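Local structure of succinyl-CoA:3-ketoacid-coenzyme A transferase subunit B (Bacillus subtilis, 3CDK) at residues H44-S49 and T78-A83; A179-V184 and E200-K205; K13-E18 and V143-H148; G186-T191 and E204-D209. The protein probably transfers coenzyme A from succinyl-CoA to 3-oxo acids, giving a 3-oxoacyl-CoA and succinate. One frame throughout, in Å; residues are numbered along the deposited sequence.

Contact 1 of 4, residues H44-S49 and T78-A83; sequences HVMLQS and TEVTGA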
loop_
_atom_site.group_PDB
_atom_site.type_symbol
_atom_site.label_atom_id
_atom_site.label_comp_id
_atom_site.label_asym_id
_atom_site.label_seq_id
_atom_site.Cartn_x
_atom_site.Cartn_y
_atom_site.Cartn_z
ATOM N N HIS B 44 -12.849 -18.735 -18.507
ATOM C CA HIS B 44 -12.915 -17.324 -18.121
ATOM C C HIS B 44 -11.950 -16.976 -16.994
ATOM O O HIS B 44 -11.997 -17.513 -15.868
ATOM C CB HIS B 44 -14.329 -16.900 -17.763
ATOM C CG HIS B 44 -15.302 -17.049 -18.897
ATOM N ND1 HIS B 44 -16.349 -17.954 -18.867
ATOM C CD2 HIS B 44 -15.367 -16.431 -20.104
ATOM C CE1 HIS B 44 -17.031 -17.865 -19.994
ATOM N NE2 HIS B 44 -16.455 -16.952 -20.760
ATOM N N VAL B 45 -11.083 -16.037 -17.322
ATOM C CA VAL B 45 -9.904 -15.793 -16.573
ATOM C C VAL B 45 -9.662 -14.282 -16.593
ATOM O O VAL B 45 -10.323 -13.571 -17.350
ATOM C CB VAL B 45 -8.745 -16.540 -17.250
ATOM C CG1 VAL B 45 -8.044 -15.665 -18.301
ATOM C CG2 VAL B 45 -7.760 -16.998 -16.218
ATOM N N MET B 46 -8.743 -13.776 -15.771
ATOM C CA MET B 46 -8.334 -12.384 -15.939
ATOM C C MET B 46 -6.829 -12.301 -16.018
ATOM O O MET B 46 -6.152 -12.840 -15.157
ATOM C CB MET B 46 -8.891 -11.497 -14.829
ATOM C CG MET B 46 -10.423 -11.416 -14.776
ATOM S SD MET B 46 -11.187 -10.125 -15.795
ATOM C CE MET B 46 -10.929 -8.640 -14.836
ATOM N N LEU B 47 -6.286 -11.681 -17.066
ATOM C CA LEU B 47 -4.838 -11.523 -17.121
ATOM C C LEU B 47 -4.389 -10.235 -16.410
ATOM O O LEU B 47 -4.917 -9.139 -16.670
ATOM C CB LEU B 47 -4.329 -11.576 -18.560
ATOM C CG LEU B 47 -4.435 -12.832 -19.465
ATOM C CD1 LEU B 47 -4.517 -14.189 -18.717
ATOM C CD2 LEU B 47 -5.571 -12.708 -20.482
ATOM N N GLN B 48 -3.423 -10.385 -15.498
ATOM C CA GLN B 48 -2.893 -9.252 -14.732
ATOM C C GLN B 48 -1.678 -8.682 -15.416
ATOM O O GLN B 48 -0.786 -9.413 -15.836
ATOM C CB GLN B 48 -2.564 -9.638 -13.285
ATOM C CG GLN B 48 -2.429 -8.463 -12.329
ATOM C CD GLN B 48 -0.975 -8.122 -11.994
ATOM O OE1 GLN B 48 -0.088 -8.402 -12.777
ATOM N NE2 GLN B 48 -0.736 -7.514 -10.842
ATOM N N SER B 49 -1.695 -7.364 -15.558
ATOM C CA SER B 49 -0.586 -6.614 -16.087
ATOM C C SER B 49 -0.072 -5.747 -14.946
ATOM O O SER B 49 -0.828 -4.915 -14.366
ATOM C CB SER B 49 -1.002 -5.735 -17.265
ATOM O OG SER B 49 0.158 -5.258 -17.940
ATOM N N THR B 78 -5.997 -3.399 -24.696
ATOM C CA THR B 78 -7.391 -3.071 -24.395
ATOM C C THR B 78 -7.809 -3.659 -23.063
ATOM O O THR B 78 -7.097 -4.499 -22.516
ATOM C CB THR B 78 -8.308 -3.616 -25.476
ATOM O OG1 THR B 78 -8.564 -2.573 -26.420
ATOM C CG2 THR B 78 -9.614 -4.071 -24.868
ATOM N N GLU B 79 -8.965 -3.224 -22.552
ATOM C CA GLU B 79 -9.502 -3.755 -21.275
ATOM C C GLU B 79 -10.714 -4.661 -21.468
ATOM O O GLU B 79 -11.503 -4.446 -22.370
ATOM C CB GLU B 79 -9.766 -2.630 -20.267
ATOM C CG GLU B 79 -11.086 -1.915 -20.374
ATOM C CD GLU B 79 -11.125 -0.573 -19.604
ATOM O OE1 GLU B 79 -10.075 0.035 -19.317
ATOM O OE2 GLU B 79 -12.236 -0.098 -19.295
ATOM N N VAL B 80 -10.840 -5.705 -20.657
ATOM C CA VAL B 80 -12.016 -6.596 -20.756
ATOM C C VAL B 80 -13.102 -6.219 -19.749
ATOM O O VAL B 80 -12.868 -5.413 -18.837
ATOM C CB VAL B 80 -11.665 -8.107 -20.640
ATOM C CG1 VAL B 80 -10.870 -8.584 -21.869
ATOM C CG2 VAL B 80 -10.930 -8.418 -19.325
ATOM N N THR B 81 -14.294 -6.781 -19.944
ATOM C CA THR B 81 -15.396 -6.623 -18.987
ATOM C C THR B 81 -14.966 -6.902 -17.532
ATOM O O THR B 81 -14.476 -7.989 -17.222
ATOM C CB THR B 81 -16.594 -7.511 -19.375
ATOM O OG1 THR B 81 -17.052 -7.131 -20.674
ATOM C CG2 THR B 81 -17.735 -7.338 -18.388
ATOM N N GLY B 82 -15.123 -5.886 -16.678
ATOM C CA GLY B 82 -14.854 -5.971 -15.239
ATOM C C GLY B 82 -13.442 -5.639 -14.773
ATOM O O GLY B 82 -13.097 -5.845 -13.595
ATOM N N ALA B 83 -12.625 -5.125 -15.690
ATOM C CA ALA B 83 -11.248 -4.718 -15.397
ATOM C C ALA B 83 -11.141 -3.737 -14.237
ATOM O O ALA B 83 -12.139 -3.147 -13.792
ATOM C CB ALA B 83 -10.619 -4.091 -16.649
#
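A type II beta turn, Val80 to Ala83, meets the side chain of Met46 at the start of strand 46-49 in the mixed sheet of this CoA-transferase subunit. The turn closes through Ala83 N to Val80 O at 3.2 Å, and its third residue, Gly82, has phi at 90°, a value that glycine adopts easily. No hydrogen bond crosses the contact, which rests on one flexible thioether. Met46 bends twice (chi2 -88°, chi3 -78°), and the double bend lays sulfur and methyl along the turn, SD by Val80 and CE by Gly82. Its SD passes alongside Val80, 3.9 Å from CG2, the two side chains sliding past each other in opposite senses. An unbranched methionine suits the place because its torsions can adapt to the turn, whereas the compact valine offers a methyl to the sulfur. Strands 46-49 and 78-80 each pair antiparallel with strand 53-57, and Leu54 of that strand also packs on Met46. A chain of another protein in the assembly joins here: an apolar side chain of it packs on Met46, and a polar one hydrogen-bonds Gly82 O. Beyond the sulfur, Met46 CE rests 3.7 Å from Gly82 O and 4.0 Å from Ala83 CA.

Contact 2 of 4, residues A179-V184 and E200-K205; sequences AVFDFV and EEVYEK
With chi1 at -70°, Phe181 sets its ring anti to its own carbonyl carbon and sends CZ toward the helix; Val202 holds CG1 anti to the backbone nitrogen (chi1 -178°), which points that methyl at the ring. The two side chains approach from opposite directions, and Phe181 CZ comes to 3.7 Å from Val202 CG1, the methyl standing obliquely to the ring. The other branch of the valine serves a second partner: Val202 CG2 lies 4.4 Å from Ala179 CB, two residues before the phenylalanine and therefore on the same side of the strand. Alanine is short where the backbones come closest, phenylalanine bridges the wider gap beyond it, and the forked valine divides its methyls between them. The touching groups are all apolar and buried. Away from them, Lys205 NZ bonds Glu201 OE2 at 3.1 Å, a salt bridge between the helix and the residue just after it, reaching the oxygen from above the carboxylate plane. Phe210 packs against both Phe181 and Val202, enlarging the apolar cluster. Helix 199-204 belongs to the beta-alpha-beta crossover between parallel strands 187-193 and 211-212, and it packs on the side of antiparallel neighbour 179-184 where Ala179 and Phe181 emerge.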
loop_
_atom_site.group_PDB
_atom_site.type_symbol
_atom_site.label_atom_id
_atom_site.label_comp_id
_atom_site.label_asym_id
_atom_site.label_seq_id
_atom_site.Cartn_x
_atom_site.Cartn_y
_atom_site.Cartn_z
ATOM N N ALA B 179 9.729 -31.562 -24.162
ATOM C CA ALA B 179 9.341 -32.257 -22.946
ATOM C C ALA B 179 8.569 -31.419 -21.975
ATOM O O ALA B 179 8.551 -30.185 -22.067
ATOM C CB ALA B 179 10.564 -32.822 -22.262
ATOM N N VAL B 180 7.926 -32.101 -21.036
ATOM C CA VAL B 180 7.382 -31.432 -19.881
ATOM C C VAL B 180 8.050 -32.001 -18.627
ATOM O O VAL B 180 8.209 -33.240 -18.505
ATOM C CB VAL B 180 5.873 -31.603 -19.789
ATOM C CG1 VAL B 180 5.295 -30.644 -18.719
ATOM C CG2 VAL B 180 5.239 -31.367 -21.143
ATOM N N PHE B 181 8.439 -31.098 -17.723
ATOM C CA PHE B 181 9.107 -31.455 -16.471
ATOM C C PHE B 181 8.382 -30.881 -15.287
ATOM O O PHE B 181 7.974 -29.733 -15.328
ATOM C CB PHE B 181 10.531 -30.901 -16.427
ATOM C CG PHE B 181 11.483 -31.581 -17.371
ATOM C CD1 PHE B 181 12.082 -32.796 -17.024
ATOM C CD2 PHE B 181 11.792 -31.002 -18.604
ATOM C CE1 PHE B 181 12.972 -33.418 -17.886
ATOM C CE2 PHE B 181 12.670 -31.616 -19.473
ATOM C CZ PHE B 181 13.268 -32.823 -19.115
ATOM N N ASP B 182 8.255 -31.670 -14.223
ATOM C CA ASP B 182 7.682 -31.222 -12.943
ATOM C C ASP B 182 8.806 -31.138 -11.920
ATOM O O ASP B 182 9.785 -31.888 -12.006
ATOM C CB ASP B 182 6.618 -32.204 -12.432
ATOM C CG ASP B 182 5.274 -32.111 -13.183
ATOM O OD1 ASP B 182 5.121 -31.289 -14.117
ATOM O OD2 ASP B 182 4.343 -32.871 -12.804
ATOM N N PHE B 183 8.681 -30.227 -10.957
ATOM C CA PHE B 183 9.610 -30.174 -9.835
ATOM C C PHE B 183 8.857 -30.389 -8.523
ATOM O O PHE B 183 7.856 -29.731 -8.268
ATOM C CB PHE B 183 10.375 -28.848 -9.803
ATOM C CG PHE B 183 11.163 -28.557 -11.059
ATOM C CD1 PHE B 183 10.537 -27.991 -12.191
ATOM C CD2 PHE B 183 12.521 -28.810 -11.114
ATOM C CE1 PHE B 183 11.248 -27.726 -13.345
ATOM C CE2 PHE B 183 13.248 -28.524 -12.276
ATOM C CZ PHE B 183 12.604 -27.982 -13.388
ATOM N N VAL B 184 9.318 -31.328 -7.707
ATOM C CA VAL B 184 8.732 -31.511 -6.378
ATOM C C VAL B 184 9.831 -31.595 -5.332
ATOM O O VAL B 184 10.493 -32.639 -5.160
ATOM C CB VAL B 184 7.813 -32.748 -6.257
ATOM C CG1 VAL B 184 6.466 -32.311 -5.691
ATOM C CG2 VAL B 184 7.648 -33.481 -7.614
ATOM N N GLU B 200 15.213 -41.288 -24.483
ATOM C CA GLU B 200 16.594 -41.213 -24.930
ATOM C C GLU B 200 16.914 -39.789 -25.373
ATOM O O GLU B 200 17.705 -39.107 -24.735
ATOM C CB GLU B 200 16.878 -42.225 -26.033
ATOM C CG GLU B 200 17.519 -43.507 -25.557
ATOM C CD GLU B 200 18.741 -43.880 -26.414
ATOM O OE1 GLU B 200 19.676 -43.029 -26.444
ATOM O OE2 GLU B 200 18.773 -44.992 -27.050
ATOM N N GLU B 201 16.244 -39.331 -26.423
ATOM C CA GLU B 201 16.456 -37.988 -26.950
ATOM C C GLU B 201 16.580 -36.968 -25.854
ATOM O O GLU B 201 17.472 -36.129 -25.901
ATOM C CB GLU B 201 15.312 -37.564 -27.861
ATOM C CG GLU B 201 15.546 -36.217 -28.511
ATOM C CD GLU B 201 14.655 -35.970 -29.697
ATOM O OE1 GLU B 201 14.202 -36.946 -30.329
ATOM O OE2 GLU B 201 14.419 -34.795 -30.016
ATOM N N VAL B 202 15.679 -37.048 -24.875
ATOM C CA VAL B 202 15.633 -36.101 -23.762
ATOM C C VAL B 202 16.833 -36.215 -22.817
ATOM O O VAL B 202 17.272 -35.211 -22.284
ATOM C CB VAL B 202 14.321 -36.218 -22.942
ATOM C CG1 VAL B 202 14.314 -35.168 -21.821
ATOM C CG2 VAL B 202 13.127 -36.031 -23.829
ATOM N N TYR B 203 17.329 -37.439 -22.593
ATOM C CA TYR B 203 18.621 -37.640 -21.920
ATOM C C TYR B 203 19.680 -36.954 -22.741
ATOM O O TYR B 203 20.277 -35.991 -22.284
ATOM C CB TYR B 203 19.024 -39.118 -21.776
ATOM C CG TYR B 203 18.347 -39.927 -20.686
ATOM C CD1 TYR B 203 17.860 -39.335 -19.509
ATOM C CD2 TYR B 203 18.223 -41.331 -20.820
ATOM C CE1 TYR B 203 17.232 -40.118 -18.495
ATOM C CE2 TYR B 203 17.614 -42.123 -19.818
ATOM C CZ TYR B 203 17.119 -41.500 -18.669
ATOM O OH TYR B 203 16.532 -42.283 -17.703
ATOM N N GLU B 204 19.892 -37.444 -23.959
ATOM C CA GLU B 204 20.902 -36.887 -24.851
ATOM C C GLU B 204 20.845 -35.359 -24.825
ATOM O O GLU B 204 21.876 -34.690 -24.827
ATOM C CB GLU B 204 20.742 -37.411 -26.277
ATOM C CG GLU B 204 21.280 -38.844 -26.459
ATOM C CD GLU B 204 20.789 -39.562 -27.742
ATOM O OE1 GLU B 204 19.907 -39.027 -28.457
ATOM O OE2 GLU B 204 21.281 -40.678 -28.025
ATOM N N LYS B 205 19.647 -34.805 -24.755
ATOM C CA LYS B 205 19.532 -33.375 -24.899
ATOM C C LYS B 205 19.463 -32.569 -23.592
ATOM O O LYS B 205 19.195 -31.379 -23.641
ATOM C CB LYS B 205 18.376 -33.037 -25.845
ATOM C CG LYS B 205 18.750 -33.279 -27.299
ATOM C CD LYS B 205 17.687 -32.820 -28.277
ATOM C CE LYS B 205 18.054 -33.273 -29.664
ATOM N NZ LYS B 205 16.930 -33.010 -30.569
#

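Contact 3 of 4, residues K13-E18 and V143-H148; sequences KRAVQE and VVIMEH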
loop_
_atom_site.group_PDB
_atom_site.type_symbol
_atom_site.label_atom_id
_atom_site.label_comp_id
_atom_site.label_asym_id
_atom_site.label_seq_id
_atom_site.Cartn_x
_atom_site.Cartn_y
_atom_site.Cartn_z
ATOM N N LYS B 13 0.935 -24.117 -27.257
ATOM C CA LYS B 13 -0.302 -24.877 -27.181
ATOM C C LYS B 13 -0.359 -25.710 -25.890
ATOM O O LYS B 13 -1.425 -25.859 -25.275
ATOM C CB LYS B 13 -0.482 -25.749 -28.425
ATOM C CG LYS B 13 -1.896 -25.696 -29.039
ATOM C CD LYS B 13 -3.047 -25.828 -27.997
ATOM C CE LYS B 13 -4.435 -25.511 -28.604
ATOM N NZ LYS B 13 -5.435 -24.986 -27.598
ATOM N N ARG B 14 0.787 -26.232 -25.467
ATOM C CA ARG B 14 0.833 -26.996 -24.243
ATOM C C ARG B 14 0.606 -26.119 -23.012
ATOM O O ARG B 14 -0.071 -26.536 -22.063
ATOM C CB ARG B 14 2.155 -27.742 -24.139
ATOM C CG ARG B 14 2.288 -28.615 -22.885
ATOM C CD ARG B 14 1.093 -29.576 -22.635
ATOM N NE ARG B 14 1.298 -30.283 -21.375
ATOM C CZ ARG B 14 1.169 -29.726 -20.168
ATOM N NH1 ARG B 14 1.400 -30.454 -19.089
ATOM N NH2 ARG B 14 0.816 -28.442 -20.025
ATOM N N ALA B 15 1.163 -24.911 -23.036
ATOM C CA ALA B 15 1.009 -23.965 -21.930
ATOM C C ALA B 15 -0.461 -23.579 -21.694
ATOM O O ALA B 15 -0.911 -23.581 -20.555
ATOM C CB ALA B 15 1.892 -22.710 -22.150
ATOM N N VAL B 16 -1.204 -23.283 -22.770
ATOM C CA VAL B 16 -2.629 -22.917 -22.666
ATOM C C VAL B 16 -3.412 -23.816 -21.673
ATOM O O VAL B 16 -4.235 -23.346 -20.887
ATOM C CB VAL B 16 -3.342 -22.958 -24.045
ATOM C CG1 VAL B 16 -4.805 -22.653 -23.884
ATOM C CG2 VAL B 16 -2.749 -21.966 -24.968
ATOM N N GLN B 17 -3.132 -25.110 -21.733
ATOM C CA GLN B 17 -3.710 -26.095 -20.831
ATOM C C GLN B 17 -3.480 -25.845 -19.342
ATOM O O GLN B 17 -4.043 -26.549 -18.514
ATOM C CB GLN B 17 -3.159 -27.471 -21.178
ATOM C CG GLN B 17 -3.225 -27.812 -22.651
ATOM C CD GLN B 17 -2.707 -29.199 -22.925
ATOM O OE1 GLN B 17 -2.590 -30.025 -22.009
ATOM N NE2 GLN B 17 -2.383 -29.473 -24.188
ATOM N N GLU B 18 -2.654 -24.865 -18.997
ATOM C CA GLU B 18 -2.419 -24.583 -17.592
ATOM C C GLU B 18 -3.470 -23.618 -17.023
ATOM O O GLU B 18 -3.687 -23.552 -15.796
ATOM C CB GLU B 18 -0.997 -24.073 -17.355
ATOM C CG GLU B 18 0.128 -24.987 -17.866
ATOM C CD GLU B 18 0.289 -26.290 -17.085
ATOM O OE1 GLU B 18 0.506 -26.235 -15.859
ATOM O OE2 GLU B 18 0.226 -27.382 -17.707
ATOM N N VAL B 143 5.259 -21.572 -14.155
ATOM C CA VAL B 143 5.427 -22.365 -15.353
ATOM C C VAL B 143 6.295 -21.582 -16.309
ATOM O O VAL B 143 6.068 -20.361 -16.553
ATOM C CB VAL B 143 4.068 -22.700 -16.002
ATOM C CG1 VAL B 143 4.240 -23.122 -17.443
ATOM C CG2 VAL B 143 3.372 -23.797 -15.216
ATOM N N VAL B 144 7.285 -22.298 -16.838
ATOM C CA VAL B 144 8.255 -21.760 -17.788
ATOM C C VAL B 144 8.139 -22.479 -19.135
ATOM O O VAL B 144 8.062 -23.734 -19.186
ATOM C CB VAL B 144 9.668 -21.913 -17.233
ATOM C CG1 VAL B 144 10.686 -21.606 -18.265
ATOM C CG2 VAL B 144 9.858 -20.978 -16.088
ATOM N N ILE B 145 8.095 -21.703 -20.215
ATOM C CA ILE B 145 8.174 -22.311 -21.534
ATOM C C ILE B 145 9.421 -21.846 -22.185
ATOM O O ILE B 145 9.639 -20.643 -22.271
ATOM C CB ILE B 145 7.025 -21.930 -22.456
ATOM C CG1 ILE B 145 6.716 -20.426 -22.331
ATOM C CG2 ILE B 145 5.824 -22.834 -22.177
ATOM C CD1 ILE B 145 5.478 -19.984 -23.120
ATOM N N MET B 146 10.221 -22.799 -22.658
ATOM C CA MET B 146 11.549 -22.514 -23.157
ATOM C C MET B 146 11.993 -23.550 -24.199
ATOM O O MET B 146 11.718 -24.744 -24.041
ATOM C CB MET B 146 12.514 -22.510 -21.977
ATOM C CG MET B 146 13.930 -22.043 -22.287
ATOM S SD MET B 146 14.908 -22.067 -20.761
ATOM C CE MET B 146 15.083 -23.836 -20.438
ATOM N N GLU B 147 12.662 -23.087 -25.264
ATOM C CA GLU B 147 13.293 -23.981 -26.219
ATOM C C GLU B 147 14.323 -24.792 -25.434
ATOM O O GLU B 147 15.010 -24.266 -24.557
ATOM C CB GLU B 147 13.929 -23.228 -27.398
ATOM C CG GLU B 147 13.348 -23.665 -28.746
ATOM C CD GLU B 147 14.392 -24.017 -29.816
ATOM O OE1 GLU B 147 14.800 -23.087 -30.556
ATOM O OE2 GLU B 147 14.773 -25.223 -29.952
ATOM N N HIS B 148 14.368 -26.085 -25.709
ATOM C CA HIS B 148 15.180 -27.017 -24.947
ATOM C C HIS B 148 16.670 -26.779 -25.187
ATOM O O HIS B 148 17.484 -26.912 -24.268
ATOM C CB HIS B 148 14.803 -28.442 -25.372
ATOM C CG HIS B 148 15.077 -29.487 -24.339
ATOM N ND1 HIS B 148 14.098 -29.978 -23.499
ATOM C CD2 HIS B 148 16.213 -30.161 -24.031
ATOM C CE1 HIS B 148 14.624 -30.897 -22.708
ATOM N NE2 HIS B 148 15.905 -31.030 -23.010
#
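Ala15 and Ile145 meet methyl to methyl, whereas Glu18 and Val143 cross obliquely, so segment 13-18 touches the strand in two different ways. Ala15 CB lies 3.9 Å from Ile145 CG2; a small residue lets the helix backbone come close, and the beta-branched isoleucine, with CG2 turned to the helix, presents a methyl to it. Three residues on, Glu18 bends at chi2 (-70°) and lays its carboxylate beside the valine, with OE1 3.8 Å from Val143 CG2. The valine only flanks the carboxylate; its charge is met by arginines. Arg14 NH2 reaches Glu18 OE2 at 2.6 Å in a nearly straight bond (167°), meeting the oxygen on its anti side while the carboxylate sits at the guanidinium edge, close to its plane. Arg173 also salt-bridges OE2, and Arg141 takes OE1, so the carboxylate is gripped by three arginines and probably stays ionised despite its burial. Glu192 forms a further salt bridge with Arg14. Helix 5-16 thus packs over strand 141-145, which lies between the parallel strands 102-105 and 173-175: Val143 also touches Leu102 of the first and Arg173 of the second, and Ile145 touches Ile104 and Ile175, respectively.

Contact 4 of 4, residues G186-T191 and E204-D209; sequences GRMTLT and EKTEAD
Thr206 OG1 is gripped twice, hydrogen-bonded to Val202 O and to His148 NE2, and this fixes the threonine whose CG2 methyl borders Met188. The contact lies within a beta-alpha-beta crossover: strand 187-193 leads through helix 199-204 and the 204-209 loop into strand 211-212, which pairs parallel with it. Met188 supplies the whole strand side. Its chain runs out fully extended at first, CG anti to the backbone nitrogen (chi1 -174°), and bends only at the sulfur (chi3 61°), carrying the methyl toward the loop, by Thr206 and Asp209. The exact place of that methyl is doubtful, because Met188 CE is modelled too close to Ala208 CB; its separation from Thr206 CG2, roughly 4.5 Å, is therefore approximate, as is its approach to Asp209 O. A long, unbranched methionine suits a place where the strand must reach across to a loop, and alanine puts a small apolar group beside it. Phe181, Phe183, Phe210 and Val157 also pack on Met188, whereas the carboxylate of Asp209 leads away from the strand and its backbone N is bonded to Glu112. Nearer the strand, and on sounder ground, Met188 CB is 3.8 Å from Asp209 O.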
loop_
_atom_site.group_PDB
_atom_site.type_symbol
_atom_site.label_atom_id
_atom_site.label_comp_id
_atom_site.label_asym_id
_atom_site.label_seq_id
_atom_site.Cartn_x
_atom_site.Cartn_y
_atom_site.Cartn_z
ATOM N N GLY B 186 12.902 -29.863 -5.157
ATOM C CA GLY B 186 14.275 -29.937 -5.624
ATOM C C GLY B 186 14.478 -30.905 -6.763
ATOM O O GLY B 186 15.384 -30.738 -7.558
ATOM N N ARG B 187 13.645 -31.929 -6.847
ATOM C CA ARG B 187 13.888 -32.992 -7.817
ATOM C C ARG B 187 13.150 -32.694 -9.117
ATOM O O ARG B 187 12.033 -32.187 -9.103
ATOM C CB ARG B 187 13.487 -34.365 -7.235
ATOM C CG ARG B 187 11.973 -34.701 -7.331
ATOM C CD ARG B 187 11.457 -35.647 -6.230
ATOM N NE ARG B 187 12.043 -37.002 -6.256
ATOM C CZ ARG B 187 11.657 -38.011 -7.052
ATOM N NH1 ARG B 187 10.688 -37.843 -7.955
ATOM N NH2 ARG B 187 12.258 -39.203 -6.956
ATOM N N MET B 188 13.783 -32.997 -10.236
ATOM C CA MET B 188 13.145 -32.847 -11.525
ATOM C C MET B 188 12.715 -34.224 -12.034
ATOM O O MET B 188 13.416 -35.234 -11.850
ATOM C CB MET B 188 14.095 -32.164 -12.504
ATOM C CG MET B 188 13.493 -31.811 -13.846
ATOM S SD MET B 188 14.608 -30.932 -14.972
ATOM C CE MET B 188 15.929 -32.098 -15.196
ATOM N N THR B 189 11.555 -34.256 -12.683
ATOM C CA THR B 189 10.967 -35.490 -13.145
ATOM C C THR B 189 10.386 -35.264 -14.517
ATOM O O THR B 189 9.621 -34.335 -14.735
ATOM C CB THR B 189 9.866 -35.930 -12.195
ATOM O OG1 THR B 189 10.439 -36.198 -10.908
ATOM C CG2 THR B 189 9.162 -37.166 -12.711
ATOM N N LEU B 190 10.770 -36.112 -15.455
ATOM C CA LEU B 190 10.255 -35.974 -16.786
ATOM C C LEU B 190 8.879 -36.572 -16.785
ATOM O O LEU B 190 8.682 -37.713 -16.376
ATOM C CB LEU B 190 11.175 -36.653 -17.778
ATOM C CG LEU B 190 10.662 -36.904 -19.188
ATOM C CD1 LEU B 190 10.235 -35.621 -19.878
ATOM C CD2 LEU B 190 11.773 -37.586 -19.936
ATOM N N THR B 191 7.922 -35.799 -17.268
ATOM C CA THR B 191 6.525 -36.078 -16.981
ATOM C C THR B 191 5.640 -36.336 -18.235
ATOM O O THR B 191 4.705 -37.133 -18.183
ATOM C CB THR B 191 5.985 -34.987 -15.998
ATOM O OG1 THR B 191 4.966 -35.541 -15.172
ATOM C CG2 THR B 191 5.473 -33.748 -16.718
ATOM N N GLU B 204 19.892 -37.444 -23.959
ATOM C CA GLU B 204 20.902 -36.887 -24.851
ATOM C C GLU B 204 20.845 -35.359 -24.825
ATOM O O GLU B 204 21.876 -34.690 -24.827
ATOM C CB GLU B 204 20.742 -37.411 -26.277
ATOM C CG GLU B 204 21.280 -38.844 -26.459
ATOM C CD GLU B 204 20.789 -39.562 -27.742
ATOM O OE1 GLU B 204 19.907 -39.027 -28.457
ATOM O OE2 GLU B 204 21.281 -40.678 -28.025
ATOM N N LYS B 205 19.647 -34.805 -24.755
ATOM C CA LYS B 205 19.532 -33.375 -24.899
ATOM C C LYS B 205 19.463 -32.569 -23.592
ATOM O O LYS B 205 19.195 -31.379 -23.641
ATOM C CB LYS B 205 18.376 -33.037 -25.845
ATOM C CG LYS B 205 18.750 -33.279 -27.299
ATOM C CD LYS B 205 17.687 -32.820 -28.277
ATOM C CE LYS B 205 18.054 -33.273 -29.664
ATOM N NZ LYS B 205 16.930 -33.010 -30.569
ATOM N N THR B 206 19.721 -33.205 -22.445
ATOM C CA THR B 206 19.547 -32.559 -21.139
ATOM C C THR B 206 20.767 -32.703 -20.246
ATOM O O THR B 206 21.316 -33.794 -20.115
ATOM C CB THR B 206 18.331 -33.107 -20.410
ATOM O OG1 THR B 206 17.179 -32.899 -21.223
ATOM C CG2 THR B 206 18.128 -32.406 -19.095
ATOM N N GLU B 207 21.188 -31.597 -19.639
ATOM C CA GLU B 207 22.343 -31.630 -18.761
ATOM C C GLU B 207 21.905 -31.911 -17.341
ATOM O O GLU B 207 22.622 -32.563 -16.582
ATOM C CB GLU B 207 23.080 -30.307 -18.792
ATOM C CG GLU B 207 23.297 -29.745 -20.183
ATOM C CD GLU B 207 24.688 -29.129 -20.365
ATOM O OE1 GLU B 207 25.513 -29.813 -21.041
ATOM O OE2 GLU B 207 24.943 -27.997 -19.836
ATOM N N ALA B 208 20.730 -31.407 -16.985
ATOM C CA ALA B 208 20.094 -31.722 -15.715
ATOM C C ALA B 208 19.908 -33.230 -15.465
ATOM O O ALA B 208 19.820 -34.020 -16.402
ATOM C CB ALA B 208 18.762 -31.036 -15.644
ATOM N N ASP B 209 19.860 -33.596 -14.180
ATOM C CA ASP B 209 19.408 -34.906 -13.686
ATOM C C ASP B 209 17.916 -34.908 -13.411
ATOM O O ASP B 209 17.381 -34.000 -12.732
ATOM C CB ASP B 209 20.055 -35.229 -12.346
ATOM C CG ASP B 209 21.336 -35.982 -12.482
ATOM O OD1 ASP B 209 21.847 -36.089 -13.620
ATOM O OD2 ASP B 209 21.824 -36.476 -11.436
#

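How the contacts relate
From the N terminus, contact 3 opens first, at the end of helix 5-16, and closes at 143-148, bringing that helix onto the middle of the sheet. Contact 1 opens and closes wholly within this long span, about 21 Å away between centres, and ties together strands toward one end of the sheet. The C-terminal pair follows: contact 2 opens at 179-184 and contact 4 at 186-191, then both end on the same stretch, sharing Glu204 and Lys205. Backbone bonds between strands 179-184 and 187-193 join them directly. His148 links contact 3 to both, while contact 1 lies across the chain's centre from contacts 2 and 4.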